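Local coordinates for protein superoxide dismutase (Chaetomium thermophilum, PDB 4BR6) that uses a bound manganese ion to convert superoxide into hydrogen peroxide and oxygen, and so probably destroys radicals that arise normally in the cell, at residues H71-L76 and A144-V149; V154-I159 and Q192-A197; Y17-I22 and Y167-N172. All coordinates share one frame; numbering follows the deposited sequence.

In the fold
The three contacts tie different regions of the fold together. Contact 1 lies nearest the centre of the chain and holds a manganese ligand; amides dominate it, as suits a partly buried contact beside the metal that needs exact polar positioning. Contact 2, farther out, docks the C-terminal helix on edge strand 153-160 through apolar packing and one arginine, and R193 also reaches the carbonyl of L76 in contact 1, while P155 packs against L76 and V149. Contact 3 is the most peripheral, its centre about 17 Å from the centre of the chain, and mixes carbonyl bonding with aliphatic packing beside a neighbouring subunit. Contacts 1 and 3 both join the alpha-hairpin domain to the C-terminal domain.

Contact 1. Residues H71-L76 and A144-V149; sequences HLNHTL and ANQDPV. With MN3 (manganese (III) ion), chain I.
N73 and Q146 meet amide to amide, their planes turned 40° apart. ND2 of N73 sends a nearly straight bond to OE1 of Q146 (3.3 Å, N-H...O 173°), in the plane of both amides, and a weak, bent one to the backbone O of Q146 at 3.1 Å. Asparagine suits this helix position because the other end of its short amide is used too: OD1 of N73 accepts from a water at 2.8 Å, which in turn accepts from the backbone N of V149. OE1 of Q146 also takes a hydrogen bond from W126, and NE2 bonds to Y34, so both ends of the glutamine amide are gripped. Q146 is the second-sphere glutamine characteristic of manganese superoxide dismutases, supplied by the C-terminal domain from within a type II' turn, A144 to D147. A bend at chi2 brings its amide round to the imidazole of H74, where NE2 of Q146 lies in the ring plane at the edge, 3.5 Å from CE1 of H74; ring and amide planes are 46° apart. Next to CE1 in the same ring, NE2 of H74 binds manganese at 2.4 Å, alongside H26, D160, H164 and a water, while its ND1 bonds to the carbonyl of G70, which fixes the ring's rotation. At the outer end of the contact L72 crosses the P148 ring at about a right angle, CD2 of L72 against CB of P148 at 4.0 Å.

Contact 2. Residues V154-I159 and Q192-A197; sequences VPLMGI and QRFEKA
A classic beta bulge, in which L156 and M157 both face L129 on the adjoining strand, marks the place where edge strand 153-160 receives R193 from the C-terminal helix. NH1 of R193 donates to the carbonyl O of L156 at 2.7 Å, in the guanidinium plane but well above the carbonyl plane, 65° out of it. Arginine fits because its chain, extended from CG to NE, spans from helix to strand and its head has several donors: NH1 also bonds to N80, and NH2 pairs with E79 and bonds to L76. L156 runs past R193 in the opposite direction, its CD2 resting 3.6 Å from CB of R193. The other branch of L156, CD1, comes in the ring plane at the edge of F194, 3.9 Å from CD1 of that phenylalanine, whose ring makes a cation-pi contact with K131. Farther along, the small methyl of A197 lets the chain end close on V154, with 3.7 Å between CB of A197 and CG1 of V154. Such packing of a terminal helix on the antiparallel sheet belongs to the alpha/beta C-terminal domain of iron/manganese superoxide dismutases.

Contact 3. Residues Y17-I22 and Y167-N172; sequences YISARI and YLQYEN
Y170 and Q169 reach from the short helix 167-170 to the backbone just ahead of helix 20-50. The hydroxyl OH of Y170 donates to the carbonyl O of Y17 at 2.7 Å, in the carbonyl plane and on a lone pair; tyrosine suits the place, its long rigid ring ending in a donor. OE1 of Q169 lies 2.8 Å from the backbone N of S19, a weak bond because the N-H points well off line (122°). With CG anti to the backbone N (chi1 178°) and the chain extended beyond it, Q169 carries its amide out to this backbone, and its NE2 finds a stronger partner in the carbonyl of P16. Beside these polar links runs an aliphatic seam: CG1 of I22 slides past L168, 3.8 Å from its CB, while CD1 of I22 crosses over Q169 at 3.6 Å from CB of Q169. CG of R21 touches CD1 of L168 at 3.9 Å.

One shell out, S19 is the N-cap of helix 20-50, its OG accepting from the N of I22 at 3.3 Å. CG of Q169 lies over one face of the Y170 ring, offset toward the rim. E171, the first residue past the short helix, has positive phi and pairs with R21 of a second subunit, as R21 here does with E171 of that subunit, besides its own E24. Y167 OH bonds to H30 of the same neighbour, the tyrosine-histidine pairing characteristic of the dimer interface of iron/manganese superoxide dismutases.

Contact 1. Residues H71-L76 and A144-V149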
loop_
_atom_site.group_PDB
_atom_site.type_symbol
_atom_site.label_atom_id
_atom_site.label_comp_id
_atom_site.label_asym_id
_atom_site.label_seq_id
_atom_site.Cartn_x
_atom_site.Cartn_y
_atom_site.Cartn_z
ATOM N N HIS B 71 -17.636 -6.454 5.950
ATOM C CA HIS B 71 -18.701 -6.785 6.882
ATOM C C HIS B 71 -18.859 -5.688 7.951
ATOM O O HIS B 71 -19.950 -5.142 8.124
ATOM C CB HIS B 71 -18.418 -8.135 7.544
ATOM C CG HIS B 71 -19.509 -8.596 8.459
ATOM N ND1 HIS B 71 -20.846 -8.505 8.132
ATOM C CD2 HIS B 71 -19.460 -9.144 9.695
ATOM C CE1 HIS B 71 -21.573 -8.982 9.125
ATOM N NE2 HIS B 71 -20.756 -9.378 10.085
ATOM N N LEU B 72 -17.773 -5.363 8.657
ATOM C CA LEU B 72 -17.816 -4.352 9.728
ATOM C C LEU B 72 -18.244 -2.977 9.229
ATOM O O LEU B 72 -19.044 -2.288 9.867
ATOM C CB LEU B 72 -16.445 -4.198 10.413
ATOM C CG LEU B 72 -16.262 -2.984 11.352
ATOM C CD1 LEU B 72 -17.243 -2.978 12.531
ATOM C CD2 LEU B 72 -14.832 -2.894 11.869
ATOM N N ASN B 73 -17.659 -2.568 8.114
ATOM C CA ASN B 73 -17.839 -1.221 7.606
ATOM C C ASN B 73 -19.236 -0.996 7.134
ATOM O O ASN B 73 -19.831 0.034 7.428
ATOM C CB ASN B 73 -16.891 -0.937 6.448
ATOM C CG ASN B 73 -15.458 -0.859 6.880
ATOM O OD1 ASN B 73 -15.152 -0.642 8.050
ATOM N ND2 ASN B 73 -14.566 -1.015 5.929
ATOM N N HIS B 74 -19.765 -1.950 6.385
ATOM C CA HIS B 74 -21.138 -1.832 5.921
ATOM C C HIS B 74 -22.129 -1.977 7.059
ATOM O O HIS B 74 -23.165 -1.311 7.058
ATOM C CB HIS B 74 -21.424 -2.845 4.833
ATOM C CG HIS B 74 -20.642 -2.598 3.588
ATOM N ND1 HIS B 74 -19.338 -3.004 3.446
ATOM C CD2 HIS B 74 -20.962 -1.939 2.456
ATOM C CE1 HIS B 74 -18.895 -2.639 2.256
ATOM N NE2 HIS B 74 -19.863 -1.996 1.633
ATOM N N THR B 75 -21.823 -2.842 8.018
ATOM C CA THR B 75 -22.686 -2.984 9.185
ATOM C C THR B 75 -22.880 -1.643 9.859
ATOM O O THR B 75 -24.013 -1.218 10.089
ATOM C CB THR B 75 -22.139 -3.988 10.201
ATOM O OG1 THR B 75 -22.286 -5.306 9.659
ATOM C CG2 THR B 75 -22.917 -3.899 11.515
ATOM N N LEU B 76 -21.779 -0.976 10.187
ATOM C CA LEU B 76 -21.859 0.351 10.786
ATOM C C LEU B 76 -22.514 1.379 9.859
ATOM O O LEU B 76 -23.251 2.237 10.323
ATOM C CB LEU B 76 -20.474 0.855 11.174
ATOM C CG LEU B 76 -19.737 0.074 12.255
ATOM C CD1 LEU B 76 -18.370 0.709 12.454
ATOM C CD2 LEU B 76 -20.499 0.046 13.551
ATOM N N ALA B 144 -8.427 2.959 2.814
ATOM C CA ALA B 144 -8.460 2.433 1.453
ATOM C C ALA B 144 -9.281 1.150 1.431
ATOM O O ALA B 144 -9.225 0.348 2.359
ATOM C CB ALA B 144 -7.050 2.157 0.942
ATOM N N ASN B 145 -10.046 0.968 0.365
ATOM C CA ASN B 145 -10.762 -0.275 0.131
ATOM C C ASN B 145 -11.689 -0.600 1.305
ATOM O O ASN B 145 -12.614 0.161 1.555
ATOM C CB ASN B 145 -9.765 -1.380 -0.206
ATOM C CG ASN B 145 -8.916 -1.034 -1.416
ATOM O OD1 ASN B 145 -9.358 -0.320 -2.312
ATOM N ND2 ASN B 145 -7.696 -1.528 -1.441
ATOM N N GLN B 146 -11.455 -1.698 2.020
ATOM C CA GLN B 146 -12.289 -2.040 3.180
ATOM C C GLN B 146 -11.508 -2.084 4.481
ATOM O O GLN B 146 -11.997 -2.625 5.468
ATOM C CB GLN B 146 -13.010 -3.382 2.997
ATOM C CG GLN B 146 -13.936 -3.466 1.792
ATOM C CD GLN B 146 -15.090 -2.477 1.827
ATOM O OE1 GLN B 146 -15.351 -1.812 2.834
ATOM N NE2 GLN B 146 -15.800 -2.386 0.722
ATOM N N ASP B 147 -10.309 -1.511 4.495
ATOM C CA ASP B 147 -9.516 -1.472 5.712
ATOM C C ASP B 147 -10.331 -0.806 6.828
ATOM O O ASP B 147 -10.962 0.212 6.593
ATOM C CB ASP B 147 -8.217 -0.705 5.491
ATOM C CG ASP B 147 -7.309 -1.362 4.465
ATOM O OD1 ASP B 147 -7.538 -2.541 4.117
ATOM O OD2 ASP B 147 -6.359 -0.697 4.003
ATOM N N PRO B 148 -10.340 -1.394 8.036
ATOM C CA PRO B 148 -11.167 -0.833 9.115
ATOM C C PRO B 148 -10.532 0.297 9.937
ATOM O O PRO B 148 -9.335 0.525 9.889
ATOM C CB PRO B 148 -11.402 -2.039 10.020
ATOM C CG PRO B 148 -10.234 -2.929 9.773
ATOM C CD PRO B 148 -9.854 -2.748 8.361
ATOM N N VAL B 149 -11.366 1.001 10.697
ATOM C CA VAL B 149 -10.892 1.937 11.716
ATOM C C VAL B 149 -10.748 1.181 13.036
ATOM O O VAL B 149 -11.751 0.845 13.664
ATOM C CB VAL B 149 -11.902 3.069 11.917
ATOM C CG1 VAL B 149 -11.469 4.009 13.030
ATOM C CG2 VAL B 149 -12.097 3.819 10.605
HETATM MN MN MN3 I . -19.769 -0.333 -0.090
HETATM O O HOH W 1 -14.048 0.556 10.361
HETATM O O HOH W 2 -17.397 -1.077 -0.508
#

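Contact 2. Residues V154-I159 and Q192-A197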
loop_
_atom_site.group_PDB
_atom_site.type_symbol
_atom_site.label_atom_id
_atom_site.label_comp_id
_atom_site.label_asym_id
_atom_site.label_seq_id
_atom_site.Cartn_x
_atom_site.Cartn_y
_atom_site.Cartn_z
ATOM N N VAL B 154 -11.794 4.803 17.230
ATOM C CA VAL B 154 -13.073 4.109 17.245
ATOM C C VAL B 154 -13.972 4.798 16.223
ATOM O O VAL B 154 -14.130 6.018 16.262
ATOM C CB VAL B 154 -13.727 4.159 18.651
ATOM C CG1 VAL B 154 -14.931 3.224 18.702
ATOM C CG2 VAL B 154 -12.706 3.796 19.750
ATOM N N PRO B 155 -14.545 4.036 15.287
ATOM C CA PRO B 155 -15.357 4.733 14.281
ATOM C C PRO B 155 -16.728 5.151 14.837
ATOM O O PRO B 155 -17.316 4.390 15.604
ATOM C CB PRO B 155 -15.495 3.687 13.169
ATOM C CG PRO B 155 -15.349 2.358 13.873
ATOM C CD PRO B 155 -14.410 2.594 15.005
ATOM N N LEU B 156 -17.224 6.324 14.448
ATOM C CA LEU B 156 -18.498 6.829 14.952
ATOM C C LEU B 156 -19.495 7.067 13.815
ATOM O O LEU B 156 -20.698 6.936 13.987
ATOM C CB LEU B 156 -18.291 8.140 15.709
ATOM C CG LEU B 156 -17.423 8.141 16.961
ATOM C CD1 LEU B 156 -17.563 9.496 17.645
ATOM C CD2 LEU B 156 -17.757 6.996 17.931
ATOM N N MET B 157 -18.990 7.469 12.660
ATOM C CA MET B 157 -19.856 7.793 11.539
ATOM C C MET B 157 -19.060 7.606 10.259
ATOM O O MET B 157 -18.042 8.256 10.076
ATOM C CB MET B 157 -20.346 9.236 11.667
ATOM C CG MET B 157 -21.496 9.596 10.746
ATOM S SD MET B 157 -21.022 9.681 9.009
ATOM C CE MET B 157 -20.166 11.269 8.949
ATOM N N GLY B 158 -19.521 6.714 9.390
ATOM C CA GLY B 158 -18.836 6.434 8.142
ATOM C C GLY B 158 -19.647 6.803 6.916
ATOM O O GLY B 158 -20.876 6.750 6.935
ATOM N N ILE B 159 -18.937 7.211 5.865
ATOM C CA ILE B 159 -19.501 7.397 4.538
ATOM C C ILE B 159 -18.667 6.618 3.518
ATOM O O ILE B 159 -17.457 6.820 3.390
ATOM C CB ILE B 159 -19.524 8.882 4.139
ATOM C CG1 ILE B 159 -20.386 9.662 5.142
ATOM C CG2 ILE B 159 -20.054 9.040 2.719
ATOM C CD1 ILE B 159 -20.409 11.186 4.966
ATOM N N GLN B 192 -24.758 7.584 20.229
ATOM C CA GLN B 192 -24.689 6.362 21.021
ATOM C C GLN B 192 -23.268 5.834 21.020
ATOM O O GLN B 192 -22.711 5.544 22.071
ATOM C CB GLN B 192 -25.649 5.305 20.475
ATOM C CG GLN B 192 -27.049 5.377 21.061
ATOM C CD GLN B 192 -28.136 5.039 20.068
ATOM O OE1 GLN B 192 -28.004 4.120 19.255
ATOM N NE2 GLN B 192 -29.230 5.793 20.124
ATOM N N ARG B 193 -22.678 5.724 19.835
ATOM C CA ARG B 193 -21.297 5.273 19.703
ATOM C C ARG B 193 -20.362 6.203 20.464
ATOM O O ARG B 193 -19.436 5.753 21.141
ATOM C CB ARG B 193 -20.895 5.246 18.232
ATOM C CG ARG B 193 -21.707 4.285 17.413
ATOM C CD ARG B 193 -21.448 4.486 15.941
ATOM N NE ARG B 193 -22.085 3.459 15.128
ATOM C CZ ARG B 193 -22.173 3.501 13.803
ATOM N NH1 ARG B 193 -21.665 4.521 13.128
ATOM N NH2 ARG B 193 -22.770 2.517 13.150
ATOM N N PHE B 194 -20.623 7.502 20.341
ATOM C CA PHE B 194 -19.824 8.527 21.001
ATOM C C PHE B 194 -19.800 8.327 22.512
ATOM O O PHE B 194 -18.795 8.608 23.165
ATOM C CB PHE B 194 -20.379 9.919 20.693
ATOM C CG PHE B 194 -19.624 11.041 21.363
ATOM C CD1 PHE B 194 -18.436 11.514 20.834
ATOM C CD2 PHE B 194 -20.111 11.635 22.517
ATOM C CE1 PHE B 194 -17.759 12.540 21.433
ATOM C CE2 PHE B 194 -19.415 12.667 23.121
ATOM C CZ PHE B 194 -18.242 13.116 22.572
ATOM N N GLU B 195 -20.909 7.848 23.066
ATOM C CA GLU B 195 -21.038 7.694 24.516
ATOM C C GLU B 195 -20.243 6.484 24.986
ATOM O O GLU B 195 -19.684 6.496 26.075
ATOM C CB GLU B 195 -22.517 7.562 24.917
ATOM C CG GLU B 195 -22.792 7.334 26.415
ATOM C CD GLU B 195 -22.349 8.494 27.289
ATOM O OE1 GLU B 195 -22.319 9.634 26.786
ATOM O OE2 GLU B 195 -22.028 8.269 28.479
ATOM N N LYS B 196 -20.177 5.455 24.145
ATOM C CA LYS B 196 -19.532 4.194 24.508
ATOM C C LYS B 196 -18.078 4.074 24.044
ATOM O O LYS B 196 -17.479 3.001 24.152
ATOM C CB LYS B 196 -20.332 3.024 23.943
ATOM C CG LYS B 196 -21.759 2.952 24.463
ATOM C CD LYS B 196 -22.350 1.548 24.309
ATOM C CE LYS B 196 -21.909 0.621 25.449
ATOM N NZ LYS B 196 -22.314 -0.802 25.256
ATOM N N ALA B 197 -17.511 5.168 23.535
ATOM C CA ALA B 197 -16.116 5.195 23.096
ATOM C C ALA B 197 -15.404 6.421 23.649
ATOM O O ALA B 197 -15.954 7.137 24.485
ATOM C CB ALA B 197 -16.034 5.187 21.597
#

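Contact 3. Residues Y17-I22 and Y167-N172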
loop_
_atom_site.group_PDB
_atom_site.type_symbol
_atom_site.label_atom_id
_atom_site.label_comp_id
_atom_site.label_asym_id
_atom_site.label_seq_id
_atom_site.Cartn_x
_atom_site.Cartn_y
_atom_site.Cartn_z
ATOM N N TYR B 17 -32.251 10.706 -1.717
ATOM C CA TYR B 17 -30.812 10.909 -1.506
ATOM C C TYR B 17 -29.963 9.750 -2.015
ATOM O O TYR B 17 -28.957 9.960 -2.702
ATOM C CB TYR B 17 -30.539 11.226 -0.041
ATOM C CG TYR B 17 -31.396 12.387 0.380
ATOM C CD1 TYR B 17 -31.173 13.652 -0.125
ATOM C CD2 TYR B 17 -32.473 12.204 1.229
ATOM C CE1 TYR B 17 -31.974 14.713 0.240
ATOM C CE2 TYR B 17 -33.277 13.255 1.596
ATOM C CZ TYR B 17 -33.031 14.505 1.101
ATOM O OH TYR B 17 -33.853 15.549 1.482
ATOM N N ILE B 18 -30.369 8.535 -1.678
ATOM C CA ILE B 18 -29.776 7.344 -2.248
ATOM C C ILE B 18 -30.917 6.490 -2.814
ATOM O O ILE B 18 -31.888 6.219 -2.118
ATOM C CB ILE B 18 -29.002 6.540 -1.186
ATOM C CG1 ILE B 18 -27.961 7.421 -0.477
ATOM C CG2 ILE B 18 -28.329 5.333 -1.832
ATOM C CD1 ILE B 18 -27.317 6.761 0.744
ATOM N N SER B 19 -30.786 6.065 -4.070
ATOM C CA SER B 19 -31.833 5.324 -4.757
ATOM C C SER B 19 -32.048 3.926 -4.161
ATOM O O SER B 19 -31.150 3.345 -3.550
ATOM C CB SER B 19 -31.503 5.210 -6.246
ATOM O OG SER B 19 -30.427 4.322 -6.445
ATOM N N ALA B 20 -33.251 3.397 -4.346
ATOM C CA ALA B 20 -33.614 2.087 -3.833
ATOM C C ALA B 20 -32.800 0.996 -4.508
ATOM O O ALA B 20 -32.483 -0.028 -3.892
ATOM C CB ALA B 20 -35.089 1.840 -4.058
ATOM N N ARG B 21 -32.468 1.193 -5.779
ATOM C CA ARG B 21 -31.678 0.189 -6.478
ATOM C C ARG B 21 -30.272 0.104 -5.875
ATOM O O ARG B 21 -29.754 -0.991 -5.661
ATOM C CB ARG B 21 -31.623 0.446 -7.990
ATOM C CG ARG B 21 -30.858 -0.627 -8.773
ATOM C CD ARG B 21 -31.364 -2.042 -8.478
ATOM N NE ARG B 21 -30.926 -3.038 -9.468
ATOM C CZ ARG B 21 -31.172 -4.345 -9.377
ATOM N NH1 ARG B 21 -31.833 -4.839 -8.342
ATOM N NH2 ARG B 21 -30.748 -5.173 -10.321
ATOM N N ILE B 22 -29.663 1.256 -5.594
ATOM C CA ILE B 22 -28.344 1.280 -4.983
ATOM C C ILE B 22 -28.387 0.559 -3.647
ATOM O O ILE B 22 -27.613 -0.365 -3.415
ATOM C CB ILE B 22 -27.825 2.715 -4.795
ATOM C CG1 ILE B 22 -27.455 3.314 -6.156
ATOM C CG2 ILE B 22 -26.613 2.741 -3.848
ATOM C CD1 ILE B 22 -27.074 4.779 -6.132
ATOM N N TYR B 167 -22.774 5.435 -8.050
ATOM C CA TYR B 167 -22.638 5.644 -9.497
ATOM C C TYR B 167 -23.945 5.501 -10.284
ATOM O O TYR B 167 -24.168 6.243 -11.238
ATOM C CB TYR B 167 -21.573 4.737 -10.112
ATOM C CG TYR B 167 -20.832 5.381 -11.272
ATOM C CD1 TYR B 167 -21.351 5.346 -12.563
ATOM C CD2 TYR B 167 -19.624 6.036 -11.075
ATOM C CE1 TYR B 167 -20.680 5.933 -13.619
ATOM C CE2 TYR B 167 -18.952 6.629 -12.131
ATOM C CZ TYR B 167 -19.485 6.566 -13.389
ATOM O OH TYR B 167 -18.825 7.135 -14.438
ATOM N N LEU B 168 -24.806 4.566 -9.891
ATOM C CA LEU B 168 -26.077 4.364 -10.584
ATOM C C LEU B 168 -26.917 5.638 -10.610
ATOM O O LEU B 168 -27.583 5.929 -11.601
ATOM C CB LEU B 168 -26.887 3.248 -9.923
ATOM C CG LEU B 168 -26.438 1.814 -10.190
ATOM C CD1 LEU B 168 -27.315 0.858 -9.384
ATOM C CD2 LEU B 168 -26.453 1.478 -11.676
ATOM N N GLN B 169 -26.862 6.400 -9.522
ATOM C CA GLN B 169 -27.686 7.602 -9.370
ATOM C C GLN B 169 -26.941 8.863 -9.787
ATOM O O GLN B 169 -27.463 9.676 -10.551
ATOM C CB GLN B 169 -28.159 7.762 -7.922
ATOM C CG GLN B 169 -28.988 9.035 -7.687
ATOM C CD GLN B 169 -29.688 9.051 -6.346
ATOM O OE1 GLN B 169 -29.608 8.099 -5.575
ATOM N NE2 GLN B 169 -30.385 10.136 -6.062
ATOM N N TYR B 170 -25.726 9.030 -9.282
ATOM C CA TYR B 170 -24.951 10.248 -9.541
ATOM C C TYR B 170 -23.841 10.151 -10.597
ATOM O O TYR B 170 -23.229 11.164 -10.924
ATOM C CB TYR B 170 -24.315 10.730 -8.236
ATOM C CG TYR B 170 -25.301 11.079 -7.152
ATOM C CD1 TYR B 170 -25.836 12.357 -7.045
ATOM C CD2 TYR B 170 -25.685 10.136 -6.223
ATOM C CE1 TYR B 170 -26.740 12.673 -6.034
ATOM C CE2 TYR B 170 -26.580 10.440 -5.220
ATOM C CZ TYR B 170 -27.102 11.707 -5.125
ATOM O OH TYR B 170 -27.997 11.995 -4.107
ATOM N N GLU B 171 -23.570 8.953 -11.116
ATOM C CA GLU B 171 -22.496 8.771 -12.079
ATOM C C GLU B 171 -21.185 9.338 -11.512
ATOM O O GLU B 171 -20.869 9.115 -10.348
ATOM C CB GLU B 171 -22.877 9.413 -13.417
ATOM C CG GLU B 171 -24.064 8.721 -14.084
ATOM C CD GLU B 171 -24.647 9.492 -15.257
ATOM O OE1 GLU B 171 -24.494 10.731 -15.328
ATOM O OE2 GLU B 171 -25.272 8.846 -16.118
ATOM N N ASN B 172 -20.441 10.080 -12.324
ATOM C CA ASN B 172 -19.152 10.648 -11.914
ATOM C C ASN B 172 -19.246 11.803 -10.915
ATOM O O ASN B 172 -18.228 12.278 -10.407
ATOM C CB ASN B 172 -18.402 11.160 -13.146
ATOM C CG ASN B 172 -19.135 12.279 -13.841
ATOM O OD1 ASN B 172 -20.228 12.080 -14.348
ATOM N ND2 ASN B 172 -18.539 13.464 -13.862
#